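Local coordinates for lactococcal prophage ps3 protein 05 (Staphylococcus epidermidis ATCC 12228, PDB 3G8W) that probably transfers an acetyl group from acetyl-CoA to an acceptor not yet identified, as a member of the GNAT acetyltransferase superfamily, at residues E20-G25 with R33-N38; H27-D32 with S124-A129; K73-N76 with H82-I85; F143-S148 with Y154-W159. One frame throughout, in Å; residues are numbered along the deposited sequence.

Interaction 1: E20-G25 with R33-N38; sequences ELMKFG and RYYLEN
M22 and Y35 form the inner half of this contact and K23 and L36 the outer half, where the two consecutive helices at the start of a GNAT domain, 15-24 and 30-37, fold back on each other. It is a worked example of a helical hairpin that touches through side-chain ends. The axes of the two short segments come no nearer than 10.0 Å and run at 140°, roughly antiparallel, and no hydrogen bond crosses between them.

The inner pair meets obliquely. Beyond CG the selenomethionine chain of M22 is extended, which carries its methyl to the ring of Y35, with CE 3.5 Å from Y35 CE2. F90 of strand 83-91 packs on M22, while the Y35 hydroxyl is hydrogen-bonded to a sulfonate buffer molecule and V78 of the second subunit packs on Y35, so this half of the contact borders both the sheet and the dimer partner.

The outer pair is built differently. The CB of K23 leads away from helix 30-37, but a bend at chi2 (-72°) turns the chain back, and it crosses the isobutyl group of L36 at about a right angle. CD, CE and NZ of K23 all lie against that group, so the ammonium end rests beside an apolar side chain: K23 CD is 3.7 Å from L36 CD1, and K23 CE lies 3.8 Å from that same methyl.

Interaction 2: H27-D32 with S124-A129; sequences HNYEWD and SNNISA
The Y29 ring and the N126 amide meet obliquely, their planes 47° apart, so the pair is not stacked. At the edge of the ring, in its plane, lies the carboxylate oxygen D32 OD2 of its own segment. Across the contact, Y29 CE2 lies 3.6 Å from N126 OD1, and the hydroxyl reaches the turn that opens helix 127-136, with Y29 OH 3.6 Å from N125 O and 3.9 Å from I127 CD1.

Both residues are N-caps, so two helix starts come together here. Y29 is the N-cap residue of helix 30-37, and its own N donates to D32 OD2 at 3.2 Å. N126 is the N-cap of the other helix. With CG anti to the backbone N (chi1 -169°), its amide folds over the first turn, where OD1 accepts from A129 N at 3.2 Å, well above the carbonyl plane, and from S128 OG at 3.1 Å, nearly in line with the C=O bond.

Two donors thus hold the amide oxygen and fix the rotation of the group that Y29 touches. The clear hydrogen bonds lie within each helix start, which implies that the end of the tyrosine meets a polar surface already set in position.

Interaction 3: K73-N76 with H82-I85; sequences KQMN and HKAI
K73 and I85 face each other as an antiparallel hydrogen-bonded pair, and each satisfies the backbone of the other: K73 N donates to I85 O at 2.9 Å, almost straight, and I85 N returns the bond to K73 O at 2.8 Å. One step on, Q74 and A84 form the non-hydrogen-bonded pair, with CA atoms 4.0 Å apart and A84 CB against Q74 CA. Here the main-chain groups turn outward to neighbouring strands or loops, Q74 to Y54 and A84 to M119. Beyond the regular pairing, M75 N still reaches K83 O at 3.2 Å.

M75 CG lies beside the same carbonyl. Bends at chi2 and chi3 then fold the selenomethionine of M75 back over the opposite strand, where it crosses K83 obliquely and sets its methyl CE 3.6 Å from K83 CE.

The polar side-chain ends look elsewhere. K73 NZ curls back to the carbonyl of its own neighbour, Q74 O, at 3.1 Å. Q74 NE2 is hydrogen-bonded to C81 O in the connecting loop. Across the dimer interface, K83 NZ makes a hydrogen bond to A147 O and a salt bridge to E144 OE2, both of the second subunit, and H82 NE2 is hydrogen-bonded to N146 O of that subunit.

The arrangement is that of the end of a beta hairpin, strands 65-74 and 83-91, in the central mixed sheet of the GNAT fold, with its tip also serving the dimer interface.

Interaction 4: F143-S148 with Y154-W159; sequences FEKNAS and YFDENW
E144 and E157 set the backbone pairing of this antiparallel hairpin, strands 139-150 and 153-163: E144 N donates to E157 O, and E157 N to E144 O, both at 2.8 Å. The pairing resumes at S148 and F155, where F155 N binds S148 O at 2.7 Å and S148 N returns to F155 O. Between these pairs the register slips by two, and A147 and S148 both face F155, a classic beta bulge.

Side-chain hydrogen bonds run along the hairpin. D156 OD1 accepts from N146 N at 2.7 Å on the anti side of its carboxylate, holding the corner of the chain. W159 NE1 points at E144 OE1, 3.0 Å away, and the carboxylate lies within 13° of the indole plane, at the ring's edge. S148 OG donates to E157 OE1 at 3.0 Å, from above the carboxylate plane.

Apolar contact is lighter. F143, with its ring anti to the backbone N (chi1 169°), leans over the neighbouring strand and brings CE1 to 3.8 Å from D156 CB, the ring nearly perpendicular to the carboxylate.

E144 OE1 and E157 OE2 are 4.9 Å apart, and two like charges this close would probably be unfavourable. The indole and serine donors, and the salt bridge from E144 OE2 to K83 of the second subunit, probably ease the repulsion.

The four contacts sample different depths of one GNAT domain. Interaction 2 lies at the surface; interactions 1, 3 and 4 are partly buried, and all three touch the second subunit. Interactions 1 and 2 share helix 30-37 and join helices or helix starts without a clear hydrogen bond across, whereas interactions 3 and 4 are hairpins of the same mixed sheet, held by backbone bonding. The two hairpins meet where I85 packs on W159, and across the dimer K83 of interaction 3 pairs with E144 of interaction 4. Interactions 2 and 4 also touch, through S124 beside D156 and W31 against E157, tying the helical surface to strand 153-163.

Interaction 1: E20-G25 with R33-N38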
loop_
_atom_site.group_PDB
_atom_site.type_symbol
_atom_site.label_atom_id
_atom_site.label_comp_id
_atom_site.label_asym_id
_atom_site.label_seq_id
_atom_site.Cartn_x
_atom_site.Cartn_y
_atom_site.Cartn_z
ATOM N N GLU B 20 -18.209 13.727 13.219
ATOM C CA GLU B 20 -18.500 15.163 13.149
ATOM C C GLU B 20 -17.431 15.966 12.407
ATOM O O GLU B 20 -17.763 16.752 11.526
ATOM C CB GLU B 20 -18.743 15.753 14.541
ATOM C CG GLU B 20 -20.200 16.122 14.814
ATOM C CD GLU B 20 -20.635 17.420 14.120
ATOM O OE1 GLU B 20 -21.138 18.328 14.817
ATOM O OE2 GLU B 20 -20.480 17.533 12.882
ATOM N N LEU B 21 -16.159 15.757 12.749
ATOM C CA LEU B 21 -15.061 16.430 12.050
ATOM C C LEU B 21 -15.007 16.020 10.583
ATOM O O LEU B 21 -14.575 16.798 9.737
ATOM C CB LEU B 21 -13.707 16.160 12.721
ATOM C CG LEU B 21 -12.535 17.073 12.324
ATOM C CD1 LEU B 21 -12.671 18.440 12.956
ATOM C CD2 LEU B 21 -11.205 16.482 12.708
HETATM N N MSE B 22 -15.446 14.801 10.290
HETATM C CA MSE B 22 -15.514 14.316 8.915
HETATM C C MSE B 22 -16.664 14.948 8.140
HETATM O O MSE B 22 -16.575 15.138 6.924
HETATM C CB MSE B 22 -15.691 12.805 8.902
HETATM C CG MSE B 22 -14.420 12.023 8.708
HETATM SE SE MSE B 22 -14.857 10.126 8.701
HETATM C CE MSE B 22 -13.073 9.415 8.332
ATOM N N LYS B 23 -17.739 15.265 8.856
ATOM C CA LYS B 23 -18.968 15.775 8.253
ATOM C C LYS B 23 -18.832 17.144 7.582
ATOM O O LYS B 23 -19.671 17.508 6.754
ATOM C CB LYS B 23 -20.096 15.800 9.286
ATOM C CG LYS B 23 -20.724 14.439 9.535
ATOM C CD LYS B 23 -21.576 14.011 8.352
ATOM C CE LYS B 23 -21.776 12.510 8.313
ATOM N NZ LYS B 23 -22.599 12.119 7.140
ATOM N N PHE B 24 -17.782 17.890 7.931
ATOM C CA PHE B 24 -17.575 19.242 7.387
ATOM C C PHE B 24 -16.107 19.690 7.311
ATOM O O PHE B 24 -15.788 20.679 6.640
ATOM C CB PHE B 24 -18.418 20.278 8.150
ATOM C CG PHE B 24 -18.287 20.190 9.643
ATOM C CD1 PHE B 24 -19.371 19.798 10.420
ATOM C CD2 PHE B 24 -17.079 20.499 10.275
ATOM C CE1 PHE B 24 -19.261 19.723 11.803
ATOM C CE2 PHE B 24 -16.955 20.419 11.658
ATOM C CZ PHE B 24 -18.049 20.027 12.425
ATOM N N GLY B 25 -15.228 18.965 7.996
ATOM C CA GLY B 25 -13.796 19.272 7.995
ATOM C C GLY B 25 -13.127 19.178 6.632
ATOM O O GLY B 25 -12.262 19.981 6.295
ATOM N N ARG B 33 -16.666 14.142 -0.135
ATOM C CA ARG B 33 -18.097 13.855 -0.039
ATOM C C ARG B 33 -18.427 12.373 -0.221
ATOM O O ARG B 33 -19.294 11.841 0.470
ATOM C CB ARG B 33 -18.880 14.710 -1.042
ATOM C CG ARG B 33 -19.339 16.027 -0.457
ATOM C CD ARG B 33 -19.533 17.123 -1.488
ATOM N NE ARG B 33 -20.790 16.995 -2.223
ATOM C CZ ARG B 33 -20.883 16.592 -3.488
ATOM N NH1 ARG B 33 -22.073 16.509 -4.073
ATOM N NH2 ARG B 33 -19.787 16.277 -4.173
ATOM N N TYR B 34 -17.728 11.718 -1.151
ATOM C CA TYR B 34 -17.925 10.291 -1.449
ATOM C C TYR B 34 -17.365 9.366 -0.353
ATOM O O TYR B 34 -17.981 8.345 -0.014
ATOM C CB TYR B 34 -17.326 9.946 -2.824
ATOM C CG TYR B 34 -17.452 8.485 -3.247
ATOM C CD1 TYR B 34 -18.705 7.902 -3.471
ATOM C CD2 TYR B 34 -16.312 7.692 -3.439
ATOM C CE1 TYR B 34 -18.818 6.569 -3.860
ATOM C CE2 TYR B 34 -16.417 6.360 -3.837
ATOM C CZ TYR B 34 -17.673 5.805 -4.044
ATOM O OH TYR B 34 -17.783 4.488 -4.435
ATOM N N TYR B 35 -16.202 9.727 0.189
ATOM C CA TYR B 35 -15.633 9.015 1.325
ATOM C C TYR B 35 -16.700 8.842 2.409
ATOM O O TYR B 35 -16.972 7.726 2.844
ATOM C CB TYR B 35 -14.391 9.736 1.885
ATOM C CG TYR B 35 -13.653 8.906 2.905
ATOM C CD1 TYR B 35 -12.535 8.156 2.546
ATOM C CD2 TYR B 35 -14.101 8.831 4.224
ATOM C CE1 TYR B 35 -11.867 7.362 3.482
ATOM C CE2 TYR B 35 -13.447 8.043 5.164
ATOM C CZ TYR B 35 -12.329 7.311 4.790
ATOM O OH TYR B 35 -11.692 6.528 5.731
ATOM N N LEU B 36 -17.299 9.964 2.812
ATOM C CA LEU B 36 -18.358 10.014 3.811
ATOM C C LEU B 36 -19.457 9.038 3.420
ATOM O O LEU B 36 -19.827 8.156 4.195
ATOM C CB LEU B 36 -18.907 11.451 3.897
ATOM C CG LEU B 36 -20.089 11.887 4.790
ATOM C CD1 LEU B 36 -20.027 13.399 5.036
ATOM C CD2 LEU B 36 -21.481 11.497 4.234
ATOM N N GLU B 37 -19.936 9.201 2.188
ATOM C CA GLU B 37 -21.078 8.482 1.634
ATOM C C GLU B 37 -20.888 6.969 1.660
ATOM O O GLU B 37 -21.844 6.226 1.875
ATOM C CB GLU B 37 -21.302 8.949 0.194
ATOM C CG GLU B 37 -22.693 9.473 -0.111
ATOM C CD GLU B 37 -22.719 10.412 -1.315
ATOM O OE1 GLU B 37 -21.640 10.712 -1.881
ATOM O OE2 GLU B 37 -23.825 10.856 -1.693
ATOM N N ASN B 38 -19.656 6.513 1.433
ATOM C CA ASN B 38 -19.388 5.080 1.415
ATOM C C ASN B 38 -18.053 4.634 2.027
ATOM O O ASN B 38 -17.131 4.258 1.311
ATOM C CB ASN B 38 -19.615 4.492 0.011
ATOM C CG ASN B 38 -21.007 3.861 -0.138
ATOM O OD1 ASN B 38 -21.143 2.635 -0.111
ATOM N ND2 ASN B 38 -22.041 4.695 -0.274
#

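Interaction 2: H27-D32 with S124-A129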
loop_
_atom_site.group_PDB
_atom_site.type_symbol
_atom_site.label_atom_id
_atom_site.label_comp_id
_atom_site.label_asym_id
_atom_site.label_seq_id
_atom_site.Cartn_x
_atom_site.Cartn_y
_atom_site.Cartn_z
ATOM N N HIS B 27 -15.272 18.154 3.853
ATOM C CA HIS B 27 -16.445 18.241 2.962
ATOM C C HIS B 27 -16.267 19.389 1.931
ATOM O O HIS B 27 -17.111 20.297 1.838
ATOM C CB HIS B 27 -17.667 18.496 3.870
ATOM C CG HIS B 27 -18.996 18.154 3.252
ATOM N ND1 HIS B 27 -20.111 18.962 3.396
ATOM C CD2 HIS B 27 -19.399 17.084 2.519
ATOM C CE1 HIS B 27 -21.137 18.418 2.764
ATOM N NE2 HIS B 27 -20.732 17.277 2.223
ATOM N N ASN B 28 -15.164 19.313 1.166
ATOM C CA ASN B 28 -14.748 20.280 0.133
ATOM C C ASN B 28 -14.982 19.708 -1.258
ATOM O O ASN B 28 -16.002 19.964 -1.899
ATOM C CB ASN B 28 -13.241 20.544 0.251
ATOM C CG ASN B 28 -12.921 21.923 0.758
ATOM O OD1 ASN B 28 -12.970 22.176 1.961
ATOM N ND2 ASN B 28 -12.547 22.820 -0.156
ATOM N N TYR B 29 -13.995 18.928 -1.702
ATOM C CA TYR B 29 -14.008 18.256 -2.993
ATOM C C TYR B 29 -14.935 17.047 -2.944
ATOM O O TYR B 29 -15.245 16.539 -1.867
ATOM C CB TYR B 29 -12.588 17.811 -3.367
ATOM C CG TYR B 29 -11.588 18.944 -3.561
ATOM C CD1 TYR B 29 -11.416 19.544 -4.812
ATOM C CD2 TYR B 29 -10.799 19.400 -2.497
ATOM C CE1 TYR B 29 -10.487 20.577 -4.999
ATOM C CE2 TYR B 29 -9.873 20.438 -2.675
ATOM C CZ TYR B 29 -9.725 21.018 -3.927
ATOM O OH TYR B 29 -8.816 22.036 -4.110
ATOM N N GLU B 30 -15.365 16.592 -4.120
ATOM C CA GLU B 30 -16.299 15.465 -4.254
ATOM C C GLU B 30 -15.748 14.138 -3.715
ATOM O O GLU B 30 -16.521 13.276 -3.292
ATOM C CB GLU B 30 -16.771 15.311 -5.709
ATOM C CG GLU B 30 -15.646 15.287 -6.747
ATOM C CD GLU B 30 -16.161 15.177 -8.171
ATOM O OE1 GLU B 30 -16.643 14.088 -8.552
ATOM O OE2 GLU B 30 -16.070 16.180 -8.913
ATOM N N TRP B 31 -14.423 13.980 -3.746
ATOM C CA TRP B 31 -13.738 12.885 -3.059
ATOM C C TRP B 31 -14.234 12.856 -1.620
ATOM O O TRP B 31 -14.827 11.867 -1.182
ATOM C CB TRP B 31 -12.220 13.107 -3.066
ATOM C CG TRP B 31 -11.384 11.996 -2.431
ATOM C CD1 TRP B 31 -11.835 10.869 -1.774
ATOM C CD2 TRP B 31 -9.948 11.934 -2.379
ATOM N NE1 TRP B 31 -10.769 10.112 -1.336
ATOM C CE2 TRP B 31 -9.601 10.744 -1.690
ATOM C CE3 TRP B 31 -8.917 12.766 -2.856
ATOM C CZ2 TRP B 31 -8.266 10.368 -1.472
ATOM C CZ3 TRP B 31 -7.590 12.393 -2.631
ATOM C CH2 TRP B 31 -7.280 11.204 -1.950
ATOM N N ASP B 32 -14.016 13.971 -0.919
ATOM C CA ASP B 32 -14.323 14.131 0.508
ATOM C C ASP B 32 -15.795 13.830 0.820
ATOM O O ASP B 32 -16.122 13.309 1.888
ATOM C CB ASP B 32 -13.919 15.545 0.977
ATOM C CG ASP B 32 -12.501 15.955 0.509
ATOM O OD1 ASP B 32 -11.641 15.058 0.361
ATOM O OD2 ASP B 32 -12.235 17.168 0.293
ATOM N N SER B 124 -4.361 15.275 -7.954
ATOM C CA SER B 124 -3.670 16.233 -8.814
ATOM C C SER B 124 -4.220 17.663 -8.842
ATOM O O SER B 124 -3.490 18.595 -9.156
ATOM C CB SER B 124 -3.521 15.674 -10.223
ATOM O OG SER B 124 -2.445 14.734 -10.227
ATOM N N ASN B 125 -5.482 17.853 -8.484
ATOM C CA ASN B 125 -6.029 19.187 -8.533
ATOM C C ASN B 125 -6.439 19.752 -7.167
ATOM O O ASN B 125 -7.279 20.666 -7.058
ATOM C CB ASN B 125 -7.151 19.266 -9.580
ATOM C CG ASN B 125 -8.354 18.392 -9.235
ATOM O OD1 ASN B 125 -8.504 17.913 -8.098
ATOM N ND2 ASN B 125 -9.223 18.176 -10.230
ATOM N N ASN B 126 -5.835 19.198 -6.123
ATOM C CA ASN B 126 -5.894 19.821 -4.823
ATOM C C ASN B 126 -4.655 20.662 -4.587
ATOM O O ASN B 126 -3.822 20.332 -3.740
ATOM C CB ASN B 126 -6.052 18.789 -3.719
ATOM C CG ASN B 126 -6.375 19.422 -2.374
ATOM O OD1 ASN B 126 -6.298 20.660 -2.188
ATOM N ND2 ASN B 126 -6.735 18.575 -1.416
ATOM N N ILE B 127 -4.539 21.758 -5.332
ATOM C CA ILE B 127 -3.385 22.656 -5.200
ATOM C C ILE B 127 -3.171 23.235 -3.779
ATOM O O ILE B 127 -2.043 23.222 -3.285
ATOM C CB ILE B 127 -3.328 23.739 -6.312
ATOM C CG1 ILE B 127 -4.559 24.656 -6.280
ATOM C CG2 ILE B 127 -3.163 23.081 -7.685
ATOM C CD1 ILE B 127 -5.914 23.990 -5.826
ATOM N N SER B 128 -4.216 23.664 -3.082
ATOM C CA SER B 128 -3.972 24.048 -1.686
ATOM C C SER B 128 -3.143 23.008 -0.887
ATOM O O SER B 128 -2.200 23.386 -0.181
ATOM C CB SER B 128 -5.254 24.469 -0.935
ATOM O OG SER B 128 -6.217 23.435 -0.924
ATOM N N ALA B 129 -3.485 21.724 -1.022
ATOM C CA ALA B 129 -2.787 20.632 -0.333
ATOM C C ALA B 129 -1.335 20.398 -0.793
ATOM O O ALA B 129 -0.448 20.118 0.039
ATOM C CB ALA B 129 -3.583 19.318 -0.454
#

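Interaction 3: K73-N76 with H82-I85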
loop_
_atom_site.group_PDB
_atom_site.type_symbol
_atom_site.label_atom_id
_atom_site.label_comp_id
_atom_site.label_asym_id
_atom_site.label_seq_id
_atom_site.Cartn_x
_atom_site.Cartn_y
_atom_site.Cartn_z
ATOM N N LYS B 73 -0.341 5.571 8.673
ATOM C CA LYS B 73 -0.406 4.140 8.394
ATOM C C LYS B 73 0.994 3.670 8.063
ATOM O O LYS B 73 1.527 3.960 7.002
ATOM C CB LYS B 73 -1.392 3.843 7.250
ATOM C CG LYS B 73 -1.892 2.404 7.184
ATOM C CD LYS B 73 -0.922 1.434 6.466
ATOM C CE LYS B 73 -1.252 -0.052 6.848
ATOM N NZ LYS B 73 -0.236 -1.094 6.417
ATOM N N GLN B 74 1.612 2.992 9.009
ATOM C CA GLN B 74 2.931 2.432 8.805
ATOM C C GLN B 74 2.766 1.080 8.096
ATOM O O GLN B 74 1.769 0.398 8.285
ATOM C CB GLN B 74 3.636 2.296 10.142
ATOM C CG GLN B 74 5.086 1.982 10.032
ATOM C CD GLN B 74 5.708 1.674 11.368
ATOM O OE1 GLN B 74 5.054 1.751 12.410
ATOM N NE2 GLN B 74 6.980 1.324 11.352
HETATM N N MSE B 75 3.716 0.702 7.256
HETATM C CA MSE B 75 3.502 -0.456 6.403
HETATM C C MSE B 75 3.976 -1.624 7.171
HETATM O O MSE B 75 5.170 -1.898 7.153
HETATM C CB MSE B 75 4.358 -0.390 5.141
HETATM C CG MSE B 75 4.627 0.973 4.635
HETATM SE SE MSE B 75 3.628 1.144 3.027
HETATM C CE MSE B 75 4.915 0.547 1.676
ATOM N N ASN B 76 3.097 -2.326 7.875
ATOM C CA ASN B 76 3.617 -3.529 8.489
ATOM C C ASN B 76 3.527 -4.727 7.521
ATOM O O ASN B 76 2.524 -5.431 7.422
ATOM C CB ASN B 76 3.228 -3.700 9.965
ATOM C CG ASN B 76 2.131 -4.693 10.184
ATOM O OD1 ASN B 76 0.975 -4.444 9.857
ATOM N ND2 ASN B 76 2.481 -5.824 10.765
ATOM N N HIS B 82 10.139 0.751 7.582
ATOM C CA HIS B 82 10.758 2.055 7.689
ATOM C C HIS B 82 9.897 3.131 7.024
ATOM O O HIS B 82 10.245 4.288 7.052
ATOM C CB HIS B 82 12.154 2.017 7.099
ATOM C CG HIS B 82 12.156 1.735 5.643
ATOM N ND1 HIS B 82 11.685 0.550 5.125
ATOM C CD2 HIS B 82 12.501 2.501 4.584
ATOM C CE1 HIS B 82 11.775 0.583 3.809
ATOM N NE2 HIS B 82 12.264 1.756 3.454
ATOM N N LYS B 83 8.765 2.757 6.440
ATOM C CA LYS B 83 7.947 3.711 5.654
ATOM C C LYS B 83 6.531 3.842 6.150
ATOM O O LYS B 83 6.003 2.940 6.803
ATOM C CB LYS B 83 7.841 3.263 4.209
ATOM C CG LYS B 83 9.056 3.421 3.410
ATOM C CD LYS B 83 9.208 2.242 2.522
ATOM C CE LYS B 83 8.094 2.117 1.494
ATOM N NZ LYS B 83 8.364 1.047 0.459
ATOM N N ALA B 84 5.886 4.945 5.804
ATOM C CA ALA B 84 4.518 5.143 6.261
ATOM C C ALA B 84 3.798 6.118 5.380
ATOM O O ALA B 84 4.427 6.958 4.766
ATOM C CB ALA B 84 4.493 5.621 7.743
ATOM N N ILE B 85 2.480 6.002 5.347
ATOM C CA ILE B 85 1.644 6.836 4.515
ATOM C C ILE B 85 0.836 7.710 5.429
ATOM O O ILE B 85 0.343 7.237 6.459
ATOM C CB ILE B 85 0.606 5.989 3.749
ATOM C CG1 ILE B 85 1.262 4.856 2.950
ATOM C CG2 ILE B 85 -0.156 6.848 2.800
ATOM C CD1 ILE B 85 2.289 5.310 1.936
#

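Interaction 4: F143-S148 with Y154-W159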
loop_
_atom_site.group_PDB
_atom_site.type_symbol
_atom_site.label_atom_id
_atom_site.label_comp_id
_atom_site.label_asym_id
_atom_site.label_seq_id
_atom_site.Cartn_x
_atom_site.Cartn_y
_atom_site.Cartn_z
ATOM N N PHE B 143 3.965 10.439 -10.180
ATOM C CA PHE B 143 2.715 10.958 -10.663
ATOM C C PHE B 143 1.893 9.807 -11.225
ATOM O O PHE B 143 2.334 9.106 -12.114
ATOM C CB PHE B 143 2.982 12.019 -11.721
ATOM C CG PHE B 143 1.768 12.424 -12.463
ATOM C CD1 PHE B 143 0.690 12.996 -11.793
ATOM C CD2 PHE B 143 1.683 12.227 -13.840
ATOM C CE1 PHE B 143 -0.459 13.373 -12.481
ATOM C CE2 PHE B 143 0.540 12.607 -14.532
ATOM C CZ PHE B 143 -0.531 13.189 -13.836
ATOM N N GLU B 144 0.696 9.626 -10.700
ATOM C CA GLU B 144 -0.114 8.457 -11.019
ATOM C C GLU B 144 -1.469 8.837 -11.647
ATOM O O GLU B 144 -2.402 9.310 -10.967
ATOM C CB GLU B 144 -0.292 7.609 -9.758
ATOM C CG GLU B 144 -0.709 6.177 -10.019
ATOM C CD GLU B 144 -1.295 5.446 -8.782
ATOM O OE1 GLU B 144 -0.924 5.728 -7.611
ATOM O OE2 GLU B 144 -2.140 4.554 -8.996
ATOM N N LYS B 145 -1.546 8.628 -12.960
ATOM C CA LYS B 145 -2.811 8.702 -13.731
ATOM C C LYS B 145 -3.852 7.755 -13.125
ATOM O O LYS B 145 -3.509 6.655 -12.686
ATOM C CB LYS B 145 -2.596 8.409 -15.234
ATOM C CG LYS B 145 -1.694 9.438 -15.998
ATOM C CD LYS B 145 -2.131 9.814 -17.473
ATOM C CE LYS B 145 -2.059 8.689 -18.589
ATOM N NZ LYS B 145 -1.069 7.491 -18.362
ATOM N N ASN B 146 -5.099 8.214 -13.027
ATOM C CA ASN B 146 -6.200 7.373 -12.565
ATOM C C ASN B 146 -5.893 6.586 -11.313
ATOM O O ASN B 146 -6.304 5.439 -11.180
ATOM C CB ASN B 146 -6.594 6.381 -13.643
ATOM C CG ASN B 146 -6.595 6.991 -15.010
ATOM O OD1 ASN B 146 -5.956 6.463 -15.906
ATOM N ND2 ASN B 146 -7.289 8.120 -15.183
ATOM N N ALA B 147 -5.138 7.202 -10.415
ATOM C CA ALA B 147 -4.924 6.668 -9.074
ATOM C C ALA B 147 -6.242 6.318 -8.336
ATOM O O ALA B 147 -6.305 5.327 -7.626
ATOM C CB ALA B 147 -4.118 7.649 -8.277
ATOM N N SER B 148 -7.290 7.127 -8.518
ATOM C CA SER B 148 -8.534 6.945 -7.789
ATOM C C SER B 148 -9.648 6.993 -8.765
ATOM O O SER B 148 -9.629 7.814 -9.694
ATOM C CB SER B 148 -8.737 8.056 -6.766
ATOM O OG SER B 148 -7.866 7.885 -5.640
ATOM N N TYR B 154 -12.520 9.400 -12.997
ATOM C CA TYR B 154 -11.144 9.134 -12.485
ATOM C C TYR B 154 -10.395 10.345 -11.933
ATOM O O TYR B 154 -10.706 11.455 -12.270
ATOM C CB TYR B 154 -10.270 8.485 -13.569
ATOM C CG TYR B 154 -10.708 7.117 -14.043
ATOM C CD1 TYR B 154 -10.111 5.953 -13.534
ATOM C CD2 TYR B 154 -11.697 6.989 -15.016
ATOM C CE1 TYR B 154 -10.486 4.721 -13.972
ATOM C CE2 TYR B 154 -12.091 5.745 -15.461
ATOM C CZ TYR B 154 -11.485 4.619 -14.936
ATOM O OH TYR B 154 -11.890 3.393 -15.386
ATOM N N PHE B 155 -9.389 10.105 -11.105
ATOM C CA PHE B 155 -8.558 11.169 -10.556
ATOM C C PHE B 155 -7.080 10.789 -10.496
ATOM O O PHE B 155 -6.721 9.721 -10.016
ATOM C CB PHE B 155 -9.052 11.566 -9.161
ATOM C CG PHE B 155 -10.492 11.925 -9.135
ATOM C CD1 PHE B 155 -10.893 13.235 -9.402
ATOM C CD2 PHE B 155 -11.460 10.951 -8.901
ATOM C CE1 PHE B 155 -12.251 13.588 -9.421
ATOM C CE2 PHE B 155 -12.818 11.276 -8.912
ATOM C CZ PHE B 155 -13.219 12.602 -9.173
ATOM N N ASP B 156 -6.229 11.669 -11.005
ATOM C CA ASP B 156 -4.779 11.507 -10.919
ATOM C C ASP B 156 -4.247 11.870 -9.530
ATOM O O ASP B 156 -4.860 12.653 -8.808
ATOM C CB ASP B 156 -4.078 12.360 -11.984
ATOM C CG ASP B 156 -4.519 12.021 -13.375
ATOM O OD1 ASP B 156 -5.006 10.893 -13.620
ATOM O OD2 ASP B 156 -4.366 12.891 -14.244
ATOM N N GLU B 157 -3.108 11.311 -9.151
ATOM C CA GLU B 157 -2.547 11.693 -7.866
ATOM C C GLU B 157 -1.068 11.968 -7.966
ATOM O O GLU B 157 -0.352 11.337 -8.767
ATOM C CB GLU B 157 -2.840 10.645 -6.762
ATOM C CG GLU B 157 -4.270 10.729 -6.171
ATOM C CD GLU B 157 -4.599 9.618 -5.149
ATOM O OE1 GLU B 157 -5.725 9.622 -4.576
ATOM O OE2 GLU B 157 -3.742 8.736 -4.922
ATOM N N ASN B 158 -0.623 12.925 -7.162
ATOM C CA ASN B 158 0.792 13.207 -7.037
ATOM C C ASN B 158 1.232 12.614 -5.733
ATOM O O ASN B 158 0.629 12.845 -4.687
ATOM C CB ASN B 158 1.110 14.702 -7.109
ATOM C CG ASN B 158 1.227 15.215 -8.542
ATOM O OD1 ASN B 158 0.380 15.959 -9.006
ATOM N ND2 ASN B 158 2.273 14.812 -9.242
ATOM N N TRP B 159 2.261 11.794 -5.820
ATOM C CA TRP B 159 2.818 11.187 -4.669
ATOM C C TRP B 159 3.974 12.040 -4.247
ATOM O O TRP B 159 4.904 12.291 -5.034
ATOM C CB TRP B 159 3.297 9.786 -4.986
ATOM C CG TRP B 159 2.216 8.755 -4.995
ATOM C CD1 TRP B 159 1.448 8.407 -6.052
ATOM C CD2 TRP B 159 1.820 7.902 -3.916
ATOM N NE1 TRP B 159 0.590 7.394 -5.703
ATOM C CE2 TRP B 159 0.803 7.059 -4.401
ATOM C CE3 TRP B 159 2.236 7.760 -2.587
ATOM C CZ2 TRP B 159 0.178 6.089 -3.614
ATOM C CZ3 TRP B 159 1.617 6.767 -1.782
ATOM C CH2 TRP B 159 0.584 5.957 -2.306
#